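Local coordinates for protein 2,5-dihydroxypyridine 5,6-dioxygenase (Pseudomonas putida KT2440, PDB 7CUP) that catalyses the iron-dependent, dioxygen-driven ring opening of 2,5-dihydroxypyridine between carbons 5 and 6, giving N-formylmaleamate in aerobic nicotinate degradation, at residues Thr147-Ala152 with Leu195-Asn200; Ser163-Pro168 with Tyr261-Ile266; Leu208-Gly213 with Phe299-Gly304; Glu246-Tyr251 with Cys317-Pro322; Ile266-Gln271 with Cys326-Asp331. All blocks are in the same frame, centred on the assembly; numbering follows the deposited sequence.

Contact 1. Residues Thr147-Ala152 with Leu195-Asn200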
# COMPACT_ATOMS: atom_id res chain seq x y z
N THR A 147 12.04 47.34 -2.21
CA THR A 147 11.87 48.79 -2.55
C THR A 147 13.27 49.40 -2.81
O THR A 147 13.40 50.17 -3.79
CB THR A 147 11.01 49.55 -1.53
OG1 THR A 147 11.67 49.59 -0.27
CG2 THR A 147 9.62 48.97 -1.32
N LEU A 148 14.28 49.03 -2.02
CA LEU A 148 15.71 49.39 -2.24
C LEU A 148 16.22 48.74 -3.53
O LEU A 148 16.75 49.45 -4.38
CB LEU A 148 16.56 48.92 -1.05
CG LEU A 148 16.80 49.96 0.04
CD1 LEU A 148 17.59 49.36 1.19
CD2 LEU A 148 17.56 51.17 -0.52
N LEU A 149 16.09 47.43 -3.65
CA LEU A 149 16.65 46.70 -4.80
C LEU A 149 16.14 47.30 -6.12
O LEU A 149 16.94 47.38 -7.05
CB LEU A 149 16.30 45.21 -4.71
CG LEU A 149 16.78 44.38 -5.90
CD1 LEU A 149 18.26 44.60 -6.16
CD2 LEU A 149 16.47 42.90 -5.70
N LYS A 150 14.86 47.68 -6.22
CA LYS A 150 14.21 48.01 -7.53
C LYS A 150 14.86 49.25 -8.15
O LYS A 150 15.07 49.26 -9.39
CB LYS A 150 12.70 48.23 -7.37
CG LYS A 150 11.89 46.94 -7.42
CD LYS A 150 10.46 47.12 -6.95
CE LYS A 150 9.52 47.41 -8.10
NZ LYS A 150 8.22 47.91 -7.61
N GLN A 151 15.21 50.24 -7.32
CA GLN A 151 15.81 51.52 -7.77
C GLN A 151 17.35 51.42 -7.90
O GLN A 151 17.91 52.26 -8.64
CB GLN A 151 15.30 52.68 -6.90
CG GLN A 151 15.48 52.52 -5.39
CD GLN A 151 16.90 52.72 -4.93
OE1 GLN A 151 17.86 52.42 -5.65
NE2 GLN A 151 17.05 53.24 -3.72
N ALA A 152 18.04 50.46 -7.26
CA ALA A 152 19.52 50.32 -7.30
C ALA A 152 19.97 50.30 -8.76
O ALA A 152 19.21 49.79 -9.59
CB ALA A 152 20.00 49.08 -6.58
N LEU A 195 15.27 37.49 -2.06
CA LEU A 195 15.00 38.30 -3.26
C LEU A 195 16.26 38.34 -4.13
O LEU A 195 17.37 38.07 -3.62
CB LEU A 195 14.49 39.69 -2.84
CG LEU A 195 15.54 40.78 -2.55
CD1 LEU A 195 14.91 42.17 -2.57
CD2 LEU A 195 16.20 40.52 -1.20
N PHE A 196 16.08 38.64 -5.41
CA PHE A 196 17.15 38.63 -6.43
C PHE A 196 16.71 39.44 -7.66
O PHE A 196 15.50 39.72 -7.81
CB PHE A 196 17.48 37.19 -6.81
CG PHE A 196 16.27 36.35 -7.15
CD1 PHE A 196 15.79 36.29 -8.45
CD2 PHE A 196 15.61 35.62 -6.17
CE1 PHE A 196 14.69 35.51 -8.77
CE2 PHE A 196 14.51 34.85 -6.48
CZ PHE A 196 14.03 34.80 -7.78
N THR A 197 17.69 39.85 -8.46
CA THR A 197 17.55 40.36 -9.85
C THR A 197 18.46 39.56 -10.76
O THR A 197 18.98 38.52 -10.33
CB THR A 197 18.00 41.81 -10.07
OG1 THR A 197 18.23 42.52 -8.85
CG2 THR A 197 17.01 42.55 -10.94
N TRP A 198 18.65 40.08 -11.98
CA TRP A 198 19.65 39.63 -12.96
C TRP A 198 20.55 40.82 -13.26
O TRP A 198 20.09 41.95 -13.22
CB TRP A 198 18.94 39.08 -14.20
CG TRP A 198 18.15 37.84 -13.93
CD1 TRP A 198 18.45 36.58 -14.34
CD2 TRP A 198 16.91 37.76 -13.21
NE1 TRP A 198 17.49 35.71 -13.90
CE2 TRP A 198 16.54 36.40 -13.21
CE3 TRP A 198 16.06 38.69 -12.61
CZ2 TRP A 198 15.36 35.95 -12.63
CZ3 TRP A 198 14.89 38.25 -12.02
CH2 TRP A 198 14.56 36.89 -12.02
N PRO A 199 21.85 40.61 -13.52
CA PRO A 199 22.70 41.70 -14.02
C PRO A 199 22.27 42.08 -15.45
O PRO A 199 21.74 41.22 -16.17
CB PRO A 199 24.10 41.10 -14.03
CG PRO A 199 23.87 39.59 -14.16
CD PRO A 199 22.55 39.32 -13.48
N ASN A 200 22.59 43.30 -15.87
CA ASN A 200 22.43 43.73 -17.29
C ASN A 200 23.16 42.73 -18.19
O ASN A 200 24.16 42.13 -17.72
CB ASN A 200 22.88 45.17 -17.48
CG ASN A 200 22.06 46.11 -16.64
OD1 ASN A 200 20.92 45.80 -16.29
ND2 ASN A 200 22.63 47.24 -16.24
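Where Leu149 meets Leu195 and Thr197, the last turn of helix 136-151 runs almost parallel to strand 194-197: the two short axes differ by 4° in direction and approach to 9.7 Å. Leu149 supplies the whole helical side of the contact. Its CG stands anti to the backbone N (chi1 177°), which sends both methyls toward the strand. Leu149 CD2 meets Leu195 CD1 tip to tip at 3.6 Å, while Leu149 CD1 slides past the Thr197 side chain and lies 3.4 Å from Thr197 OG1. The same CD2 also rests 3.9 Å from Phe196 O. Cutting Leu149 back to an alanine is likely to open a gap between helix and strand and leave Leu195 CD1 without its methyl partner. Beyond the pair, Trp268 touches both leucines, so the helix packs against the sheet through aliphatic and aromatic groups. The contact is mainly apolar, but the leucine methyls also lie against two oxygens, Phe196 O and Thr197 OG1; the hydroxyl is buried with no partner in the model, probably at a small energetic cost.

Contact 2. Residues Ser163-Pro168 with Tyr261-Ile266. With FE (Fe (III) ion), chain G.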
# COMPACT_ATOMS: atom_id res chain seq x y z
N SER A 163 36.10 37.88 -2.68
CA SER A 163 35.01 38.23 -3.62
C SER A 163 35.15 39.73 -3.88
O SER A 163 35.35 40.45 -2.90
CB SER A 163 33.65 37.85 -3.09
OG SER A 163 33.45 36.45 -3.23
N ASP A 164 35.12 40.13 -5.15
CA ASP A 164 35.07 41.55 -5.61
C ASP A 164 34.34 41.56 -6.95
O ASP A 164 34.95 41.32 -7.98
CB ASP A 164 36.48 42.16 -5.65
CG ASP A 164 36.47 43.67 -5.83
OD1 ASP A 164 37.38 44.16 -6.51
OD2 ASP A 164 35.57 44.34 -5.28
N PHE A 165 33.02 41.74 -6.90
CA PHE A 165 32.08 41.41 -8.00
C PHE A 165 31.17 42.62 -8.23
O PHE A 165 30.63 43.19 -7.25
CB PHE A 165 31.28 40.15 -7.62
CG PHE A 165 30.23 39.76 -8.62
CD1 PHE A 165 30.59 39.19 -9.83
CD2 PHE A 165 28.89 40.02 -8.38
CE1 PHE A 165 29.62 38.86 -10.77
CE2 PHE A 165 27.93 39.69 -9.32
CZ PHE A 165 28.30 39.12 -10.51
N HIS A 166 30.99 43.01 -9.49
CA HIS A 166 30.17 44.19 -9.85
C HIS A 166 29.14 43.77 -10.89
O HIS A 166 29.52 43.16 -11.91
CB HIS A 166 31.03 45.37 -10.34
CG HIS A 166 30.30 46.68 -10.31
ND1 HIS A 166 29.99 47.35 -9.13
CD2 HIS A 166 29.78 47.43 -11.31
CE1 HIS A 166 29.34 48.46 -9.41
NE2 HIS A 166 29.19 48.53 -10.74
N ALA A 167 27.89 44.14 -10.64
CA ALA A 167 26.73 43.83 -11.52
C ALA A 167 25.94 45.11 -11.80
O ALA A 167 25.12 45.53 -10.99
CB ALA A 167 25.86 42.79 -10.86
N PRO A 168 26.12 45.74 -12.97
CA PRO A 168 25.20 46.80 -13.40
C PRO A 168 23.76 46.25 -13.47
O PRO A 168 23.52 45.18 -14.02
CB PRO A 168 25.75 47.23 -14.77
CG PRO A 168 27.19 46.73 -14.78
CD PRO A 168 27.15 45.44 -13.98
N TYR A 261 27.94 28.98 -18.35
CA TYR A 261 28.87 29.86 -17.59
C TYR A 261 28.25 31.25 -17.35
O TYR A 261 28.87 32.09 -16.69
CB TYR A 261 30.23 29.94 -18.28
CG TYR A 261 30.87 28.58 -18.44
CD1 TYR A 261 31.33 27.89 -17.34
CD2 TYR A 261 30.93 27.96 -19.68
CE1 TYR A 261 31.87 26.63 -17.46
CE2 TYR A 261 31.45 26.69 -19.83
CZ TYR A 261 31.93 26.02 -18.71
OH TYR A 261 32.43 24.75 -18.83
N GLY A 262 27.04 31.49 -17.84
CA GLY A 262 26.42 32.82 -17.67
C GLY A 262 25.92 33.04 -16.25
O GLY A 262 25.25 32.15 -15.71
N ILE A 263 26.16 34.22 -15.68
CA ILE A 263 25.59 34.59 -14.37
C ILE A 263 24.12 34.94 -14.57
O ILE A 263 23.78 35.76 -15.47
CB ILE A 263 26.36 35.72 -13.70
CG1 ILE A 263 27.84 35.36 -13.54
CG2 ILE A 263 25.72 36.06 -12.37
CD1 ILE A 263 28.12 34.12 -12.68
N SER A 264 23.27 34.30 -13.76
CA SER A 264 21.80 34.49 -13.75
C SER A 264 21.45 35.37 -12.55
O SER A 264 21.88 36.52 -12.52
CB SER A 264 21.08 33.16 -13.76
OG SER A 264 20.94 32.71 -15.10
N HIS A 265 20.67 34.88 -11.59
CA HIS A 265 20.10 35.77 -10.56
C HIS A 265 21.14 36.02 -9.48
O HIS A 265 22.07 35.20 -9.32
CB HIS A 265 18.73 35.25 -10.09
CG HIS A 265 18.76 33.91 -9.44
ND1 HIS A 265 19.10 33.75 -8.11
CD2 HIS A 265 18.46 32.69 -9.92
CE1 HIS A 265 19.02 32.47 -7.79
NE2 HIS A 265 18.64 31.80 -8.89
N ILE A 266 21.02 37.16 -8.81
CA ILE A 266 21.97 37.66 -7.79
C ILE A 266 21.09 38.32 -6.75
O ILE A 266 20.14 38.98 -7.15
CB ILE A 266 23.00 38.61 -8.44
CG1 ILE A 266 22.34 39.70 -9.27
CG2 ILE A 266 23.98 37.83 -9.29
CD1 ILE A 266 23.30 40.79 -9.72
FE FE G . 19.16 29.89 -9.89
O HOH W 1 18.36 30.21 -12.07
O HOH W 2 17.24 29.16 -8.83
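Ala167 and Ile266 make the tightest of the touches here, with Ala167 CB 3.4 Å from Ile266 CD1, closer than carbons usually pack. Phe165 adds a second, looser layer: its CZ lies 4.4 Å from Ile263 CG2, and its CE2 is equally far from Ile266 CG2, both methyls approaching the ring obliquely. Ile266 therefore works with two branches. Its CG1 sits between the backbone N and the carbonyl carbon (chi1 51°), and the extended chain beyond carries CD1 to the alanine, while CG2 serves the phenylalanine. Behind these side chains the strands 164-168 and 263-266 cross nearly at right angles (-88°), their axes 10.3 Å apart, a spacing bridged entirely by apolar groups. Phe299 and Phe301 of the adjoining strand also touch Ile266. One residue back along the chain, His265 binds the iron through NE2 at 2.2 Å, with Ser302, His318, Asp320 and two waters completing its six ligands. The near-perpendicular crossing of strands from two antiparallel sheets is consistent with orthogonal beta-sheet packing, and here one of those sheets carries a mononuclear non-heme iron site just beyond the packed layer.

Contact 3. Residues Leu208-Gly213 with Phe299-Gly304. With FE (Fe (III) ion), chain G.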
# COMPACT_ATOMS: atom_id res chain seq x y z
N LEU A 208 34.19 36.05 -7.79
CA LEU A 208 33.42 35.44 -6.68
C LEU A 208 34.22 34.26 -6.15
O LEU A 208 34.53 33.36 -6.94
CB LEU A 208 32.03 35.04 -7.19
CG LEU A 208 31.11 36.21 -7.51
CD1 LEU A 208 29.94 35.77 -8.38
CD2 LEU A 208 30.62 36.92 -6.23
N VAL A 209 34.58 34.31 -4.86
CA VAL A 209 35.32 33.21 -4.19
C VAL A 209 34.32 32.40 -3.36
O VAL A 209 33.70 32.93 -2.41
CB VAL A 209 36.48 33.74 -3.32
CG1 VAL A 209 37.10 32.65 -2.46
CG2 VAL A 209 37.53 34.43 -4.20
N LEU A 210 34.17 31.13 -3.72
CA LEU A 210 33.50 30.18 -2.80
C LEU A 210 34.54 29.89 -1.73
O LEU A 210 35.57 29.30 -2.05
CB LEU A 210 33.09 28.92 -3.56
CG LEU A 210 31.83 29.03 -4.41
CD1 LEU A 210 32.01 30.05 -5.53
CD2 LEU A 210 31.48 27.68 -5.00
N ASP A 211 34.33 30.38 -0.52
CA ASP A 211 35.25 30.11 0.60
C ASP A 211 35.00 28.71 1.13
O ASP A 211 33.97 28.10 0.77
CB ASP A 211 35.10 31.14 1.71
CG ASP A 211 36.29 31.18 2.65
OD1 ASP A 211 37.27 30.47 2.37
OD2 ASP A 211 36.23 31.94 3.61
N VAL A 212 35.93 28.21 1.95
CA VAL A 212 35.71 26.99 2.78
C VAL A 212 34.37 27.24 3.48
O VAL A 212 34.16 28.37 3.98
CB VAL A 212 36.87 26.74 3.78
CG1 VAL A 212 36.57 25.59 4.73
CG2 VAL A 212 38.19 26.48 3.07
N GLY A 213 33.44 26.28 3.41
CA GLY A 213 32.12 26.39 4.06
C GLY A 213 31.04 26.91 3.12
O GLY A 213 29.86 26.78 3.47
N PHE A 299 24.80 35.90 0.24
CA PHE A 299 24.74 36.36 -1.16
C PHE A 299 24.50 35.11 -2.01
O PHE A 299 25.28 34.16 -1.90
CB PHE A 299 26.02 37.06 -1.60
CG PHE A 299 26.04 37.39 -3.06
CD1 PHE A 299 25.14 38.30 -3.58
CD2 PHE A 299 26.90 36.77 -3.92
CE1 PHE A 299 25.12 38.59 -4.94
CE2 PHE A 299 26.92 37.07 -5.27
CZ PHE A 299 26.00 37.97 -5.78
N LEU A 300 23.44 35.12 -2.79
CA LEU A 300 23.06 33.97 -3.64
C LEU A 300 23.19 34.42 -5.08
O LEU A 300 22.47 35.35 -5.47
CB LEU A 300 21.62 33.55 -3.34
CG LEU A 300 21.11 32.37 -4.16
CD1 LEU A 300 21.93 31.10 -3.87
CD2 LEU A 300 19.63 32.13 -3.88
N PHE A 301 24.05 33.75 -5.83
CA PHE A 301 24.05 33.90 -7.30
C PHE A 301 23.76 32.55 -7.93
O PHE A 301 23.88 31.51 -7.26
CB PHE A 301 25.36 34.50 -7.82
CG PHE A 301 26.59 33.66 -7.65
CD1 PHE A 301 27.20 33.55 -6.42
CD2 PHE A 301 27.15 33.02 -8.74
CE1 PHE A 301 28.35 32.79 -6.27
CE2 PHE A 301 28.30 32.26 -8.59
CZ PHE A 301 28.90 32.15 -7.36
N SER A 302 23.43 32.62 -9.21
CA SER A 302 23.04 31.46 -10.02
C SER A 302 23.74 31.52 -11.38
O SER A 302 24.26 32.61 -11.75
CB SER A 302 21.54 31.40 -10.14
OG SER A 302 21.17 30.29 -10.94
N THR A 303 23.76 30.39 -12.08
CA THR A 303 24.39 30.23 -13.41
C THR A 303 23.40 29.58 -14.37
O THR A 303 22.48 28.88 -13.90
CB THR A 303 25.68 29.42 -13.32
OG1 THR A 303 25.34 28.05 -13.06
CG2 THR A 303 26.62 29.96 -12.27
N GLY A 304 23.60 29.81 -15.67
CA GLY A 304 22.89 29.14 -16.76
C GLY A 304 21.70 29.96 -17.25
O GLY A 304 21.84 31.14 -17.57
FE FE G . 19.16 29.89 -9.89
O HOH W 1 18.36 30.21 -12.07
O HOH W 2 17.24 29.16 -8.83
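Leu208 places its CD1 methyl squarely over one face of the Phe301 ring, 3.7 Å from the centroid and only 4° off the ring normal, a CH-pi contact in which all six ring carbons are almost equally distant. The other branch of the same leucine turns to a second ring: Leu208 CD2 lies 3.8 Å from Phe299 CE2, the two side chains crossing at about a right angle. Leu210 comes to Phe301 differently, its CD1 reaching the ring edge near the plane, 4.2 Å from CZ. With CG between the backbone N and the carbonyl carbon (chi1 66°), the Phe301 ring is turned so that Leu208 covers a face and Leu210 comes to an edge. A serine in place of Phe301 would probably leave Leu208 CD1 without the ring face it rests on and open a gap beside Leu210. The next residue, Ser302, binds the iron through OG at 2.3 Å, and that OG is also hydrogen-bonded to Leu319 O. Strands 208-210 and 299-303 cross at -103°, their axes 10.7 Å apart. Leu229 of strand 227-232 touches both Leu210 and Phe301, while Ile321 and Leu323 of strand 319-323 pack on the same two residues, so the contact lies between two antiparallel sheets.

Contact 4. Residues Glu246-Tyr251 with Cys317-Pro322. With FE (Fe (III) ion), chain G.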
# COMPACT_ATOMS: atom_id res chain seq x y z
N GLU A 246 37.97 21.24 -9.90
CA GLU A 246 38.01 20.24 -11.00
C GLU A 246 36.63 19.58 -11.16
O GLU A 246 36.20 19.34 -12.29
CB GLU A 246 39.04 19.17 -10.68
CG GLU A 246 39.22 18.17 -11.79
CD GLU A 246 40.19 17.09 -11.38
OE1 GLU A 246 40.38 16.15 -12.14
OE2 GLU A 246 40.77 17.20 -10.29
N TYR A 247 35.97 19.27 -10.04
CA TYR A 247 34.63 18.63 -10.05
C TYR A 247 33.64 19.59 -10.69
O TYR A 247 32.87 19.16 -11.55
CB TYR A 247 34.21 18.20 -8.64
CG TYR A 247 32.86 17.52 -8.56
CD1 TYR A 247 31.69 18.25 -8.56
CD2 TYR A 247 32.75 16.14 -8.47
CE1 TYR A 247 30.45 17.65 -8.47
CE2 TYR A 247 31.51 15.53 -8.35
CZ TYR A 247 30.35 16.28 -8.36
OH TYR A 247 29.12 15.71 -8.30
N LEU A 248 33.66 20.87 -10.28
CA LEU A 248 32.75 21.90 -10.85
C LEU A 248 33.04 22.01 -12.35
O LEU A 248 32.08 22.00 -13.13
CB LEU A 248 32.94 23.24 -10.14
CG LEU A 248 32.03 24.36 -10.62
CD1 LEU A 248 30.55 23.93 -10.65
CD2 LEU A 248 32.22 25.62 -9.78
N ARG A 249 34.31 22.10 -12.75
CA ARG A 249 34.65 22.29 -14.19
C ARG A 249 34.14 21.09 -14.99
O ARG A 249 33.59 21.29 -16.07
CB ARG A 249 36.15 22.47 -14.44
CG ARG A 249 36.73 23.84 -14.14
CD ARG A 249 38.18 23.91 -14.64
NE ARG A 249 39.07 22.89 -14.04
CZ ARG A 249 39.74 23.03 -12.91
NH1 ARG A 249 39.66 24.14 -12.19
NH2 ARG A 249 40.52 22.05 -12.49
N ASP A 250 34.33 19.88 -14.49
CA ASP A 250 33.92 18.65 -15.19
C ASP A 250 32.39 18.60 -15.29
O ASP A 250 31.86 18.11 -16.32
CB ASP A 250 34.50 17.44 -14.48
CG ASP A 250 34.49 16.15 -15.27
OD1 ASP A 250 35.51 15.81 -15.88
OD2 ASP A 250 33.46 15.48 -15.25
N TYR A 251 31.69 19.04 -14.26
CA TYR A 251 30.21 19.00 -14.25
C TYR A 251 29.69 19.93 -15.33
O TYR A 251 28.89 19.53 -16.17
CB TYR A 251 29.66 19.41 -12.89
CG TYR A 251 28.15 19.38 -12.83
CD1 TYR A 251 27.47 18.17 -12.73
CD2 TYR A 251 27.41 20.55 -12.89
CE1 TYR A 251 26.08 18.14 -12.65
CE2 TYR A 251 26.02 20.54 -12.80
CZ TYR A 251 25.36 19.33 -12.68
OH TYR A 251 24.00 19.29 -12.64
N CYS A 317 21.73 23.46 -17.68
CA CYS A 317 22.68 23.43 -16.53
C CYS A 317 22.43 24.63 -15.61
O CYS A 317 22.64 25.77 -16.03
CB CYS A 317 24.11 23.41 -17.03
SG CYS A 317 25.32 23.28 -15.69
N HIS A 318 22.05 24.37 -14.36
CA HIS A 318 21.66 25.41 -13.37
C HIS A 318 22.36 25.17 -12.03
O HIS A 318 22.17 24.08 -11.42
CB HIS A 318 20.14 25.41 -13.25
CG HIS A 318 19.68 26.27 -12.13
ND1 HIS A 318 19.11 25.76 -10.99
CD2 HIS A 318 19.78 27.60 -11.96
CE1 HIS A 318 18.85 26.73 -10.16
NE2 HIS A 318 19.24 27.87 -10.74
N LEU A 319 23.10 26.17 -11.54
CA LEU A 319 23.71 26.15 -10.18
C LEU A 319 23.20 27.33 -9.36
O LEU A 319 23.00 28.42 -9.94
CB LEU A 319 25.24 26.20 -10.28
CG LEU A 319 25.87 25.12 -11.15
CD1 LEU A 319 27.38 25.34 -11.21
CD2 LEU A 319 25.55 23.72 -10.63
N ASP A 320 22.90 27.09 -8.08
CA ASP A 320 22.64 28.10 -7.03
C ASP A 320 23.79 28.01 -6.05
O ASP A 320 24.11 26.88 -5.59
CB ASP A 320 21.29 27.89 -6.35
CG ASP A 320 20.14 28.36 -7.22
OD1 ASP A 320 20.39 29.20 -8.07
OD2 ASP A 320 19.02 27.85 -7.05
N ILE A 321 24.40 29.15 -5.76
CA ILE A 321 25.63 29.22 -4.94
C ILE A 321 25.48 30.35 -3.93
O ILE A 321 25.62 31.51 -4.29
CB ILE A 321 26.86 29.42 -5.83
CG1 ILE A 321 26.98 28.30 -6.86
CG2 ILE A 321 28.10 29.56 -4.96
CD1 ILE A 321 28.07 28.50 -7.89
N PRO A 322 25.20 30.04 -2.65
CA PRO A 322 25.22 31.03 -1.57
C PRO A 322 26.60 31.20 -0.93
O PRO A 322 27.27 30.22 -0.69
CB PRO A 322 24.26 30.46 -0.52
CG PRO A 322 24.19 28.96 -0.80
CD PRO A 322 24.78 28.71 -2.17
FE FE G . 19.16 29.89 -9.89
O HOH W 3 22.74 21.51 -12.77
O HOH W 2 17.24 29.16 -8.83
O HOH W 1 18.36 30.21 -12.07
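The Tyr251 ring is met obliquely by two side chains, Leu319 and Cys317, and at its edge, in plane, by a water. Tyr251 CE2 does the touching, 3.9 Å from Leu319 CD2 and 4.0 Å from Cys317 SG; the sulfur-aromatic contact is slanted, with SG 58° off the ring normal. Phe219 and Phe255 meet the tyrosine edge-to-face. Nearby, Leu248 CD1 touches Leu319 CD1 at 3.5 Å, so Leu319 divides its two methyls between leucine and tyrosine. Both helix side chains have CG anti to the backbone N, chi1 -178° for Leu248 and -180° for Tyr251, and this reach carries them to the strand. The phenol end is polar: Tyr251 OH donates to the water at 2.6 Å, and the water donates to His318 O at 3.0 Å. Turned away from the helix, His318 NE2 and Asp320 OD1, on either side of Leu319 in sequence, bind the iron, and Asp320 OD2 pairs with Arg293. The chemistry thus joins apolar packing to a single water bridge that links the helix to the backbone carbonyl of an iron ligand and gives the buried phenol an acceptor.

Contact 5. Residues Ile266-Gln271 with Cys326-Asp331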
# COMPACT_ATOMS: atom_id res chain seq x y z
N ILE A 266 21.02 37.16 -8.81
CA ILE A 266 21.97 37.66 -7.79
C ILE A 266 21.09 38.32 -6.75
O ILE A 266 20.14 38.98 -7.15
CB ILE A 266 23.00 38.61 -8.44
CG1 ILE A 266 22.34 39.70 -9.27
CG2 ILE A 266 23.98 37.83 -9.29
CD1 ILE A 266 23.30 40.79 -9.72
N GLY A 267 21.32 38.07 -5.47
CA GLY A 267 20.41 38.59 -4.45
C GLY A 267 20.91 38.25 -3.08
O GLY A 267 22.06 37.83 -2.95
N TRP A 268 20.07 38.41 -2.06
CA TRP A 268 20.48 38.12 -0.67
C TRP A 268 19.31 37.53 0.12
O TRP A 268 18.16 37.69 -0.31
CB TRP A 268 21.13 39.35 -0.03
CG TRP A 268 20.25 40.51 0.28
CD1 TRP A 268 19.70 40.80 1.49
CD2 TRP A 268 19.83 41.57 -0.60
NE1 TRP A 268 18.94 41.94 1.42
CE2 TRP A 268 19.03 42.45 0.16
CE3 TRP A 268 20.08 41.87 -1.94
CZ2 TRP A 268 18.47 43.61 -0.37
CZ3 TRP A 268 19.49 43.00 -2.48
CH2 TRP A 268 18.71 43.86 -1.70
N GLY A 269 19.65 36.85 1.20
CA GLY A 269 18.72 36.04 2.00
C GLY A 269 18.20 36.83 3.15
O GLY A 269 19.00 37.59 3.74
N LEU A 270 16.93 36.65 3.48
CA LEU A 270 16.23 37.39 4.56
C LEU A 270 15.49 36.43 5.47
O LEU A 270 14.58 36.88 6.19
CB LEU A 270 15.29 38.41 3.91
CG LEU A 270 15.99 39.64 3.30
CD1 LEU A 270 15.02 40.49 2.50
CD2 LEU A 270 16.67 40.48 4.37
N GLN A 271 15.89 35.15 5.49
CA GLN A 271 15.18 34.10 6.28
C GLN A 271 16.03 33.65 7.48
O GLN A 271 16.84 32.73 7.40
CB GLN A 271 14.80 32.93 5.36
CG GLN A 271 13.91 31.89 6.03
CD GLN A 271 12.78 32.48 6.82
OE1 GLN A 271 12.89 32.74 8.02
NE2 GLN A 271 11.64 32.64 6.15
N CYS A 326 29.72 38.01 3.47
CA CYS A 326 29.88 38.91 2.31
C CYS A 326 29.39 40.30 2.73
O CYS A 326 28.51 40.40 3.61
CB CYS A 326 29.13 38.44 1.07
SG CYS A 326 29.98 37.14 0.13
N ASP A 327 30.02 41.32 2.14
CA ASP A 327 29.51 42.70 2.13
C ASP A 327 28.78 42.87 0.80
O ASP A 327 29.37 42.55 -0.25
CB ASP A 327 30.64 43.71 2.32
CG ASP A 327 31.42 43.58 3.63
OD1 ASP A 327 30.87 43.05 4.61
OD2 ASP A 327 32.57 44.02 3.63
N ILE A 328 27.53 43.31 0.85
CA ILE A 328 26.69 43.50 -0.37
C ILE A 328 26.25 44.96 -0.42
O ILE A 328 25.63 45.45 0.59
CB ILE A 328 25.47 42.57 -0.40
CG1 ILE A 328 25.83 41.12 -0.05
CG2 ILE A 328 24.78 42.68 -1.75
CD1 ILE A 328 24.63 40.22 0.14
N TYR A 329 26.50 45.60 -1.57
CA TYR A 329 26.16 47.02 -1.83
C TYR A 329 25.20 47.15 -3.01
O TYR A 329 25.38 46.47 -4.06
CB TYR A 329 27.41 47.85 -2.13
CG TYR A 329 28.40 47.84 -1.02
CD1 TYR A 329 29.41 46.88 -0.98
CD2 TYR A 329 28.32 48.75 0.01
CE1 TYR A 329 30.32 46.85 0.06
CE2 TYR A 329 29.23 48.73 1.06
CZ TYR A 329 30.22 47.78 1.08
OH TYR A 329 31.10 47.75 2.11
N LEU A 330 24.23 48.04 -2.81
CA LEU A 330 23.37 48.62 -3.87
C LEU A 330 23.87 50.05 -4.13
O LEU A 330 23.82 50.89 -3.20
CB LEU A 330 21.92 48.62 -3.37
CG LEU A 330 21.33 47.23 -3.15
CD1 LEU A 330 19.86 47.33 -2.78
CD2 LEU A 330 21.54 46.35 -4.38
N ASP A 331 24.39 50.30 -5.33
CA ASP A 331 25.22 51.50 -5.58
C ASP A 331 26.27 51.51 -4.46
O ASP A 331 27.00 50.50 -4.36
CB ASP A 331 24.29 52.70 -5.72
CG ASP A 331 23.26 52.42 -6.80
OD1 ASP A 331 22.08 52.51 -6.51
OD2 ASP A 331 23.66 52.03 -7.91
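Within 266-271, Trp268 is the residue whose side chain reaches segment 326-331, and it does so from two ends of its side chain. The contact is wholly apolar, and its first part is aliphatic: Trp268 CB lies 3.6 Å from Ile328 CD1, at the root of the tryptophan. Ile328 presents that methyl by holding CG1 anti to its own carbonyl carbon (chi1 -47°) and continuing in an extended chain, chi2 172°. The second part is aromatic to aliphatic. At the far end of the indole, Trp268 CH2 meets Leu330 CD1 at 3.8 Å, the two side chains crossing at about a right angle, with the methyl approaching the ring obliquely. The methyls of Ile328 and Leu330, two residues apart on one strand, thus grip the tryptophan at base and tip and would be expected to limit its swing. Backbone bonding plays its part outside this pair, for Trp268 is joined to Leu195 in the next strand by a backbone hydrogen bond. Around the contact, Ala145 and Leu149 of helix 136-151 pack on Trp268, and Val336 of strand 333-337 touches both Trp268 and Ile328. Phe299, in the strand on the other side of 263-269 from 194-197, also reaches Ile328. The indole therefore sits where two antiparallel sheets and helix 136-151 come together.

All five contacts are buried, and all reach the antiparallel sheet that carries the iron ligands, yet each covers it with a different element: a helix in contact 1, strands of other sheets in contacts 2, 3 and 5, and another helix in contact 4. Contacts 2 and 5 share Ile266 and strand 263-269, and contact 1 adjoins both through the neighbouring strand 194-197. Contacts 2, 3 and 4 converge on the iron, each contributing ligands from its sheet segment. Contacts 2, 3 and 5 meet through apolar groups alone, and contact 1 adds a buried hydroxyl without a partner. Contact 4 adds a water bridge; segments of contacts 3 and 4 also touch other subunits.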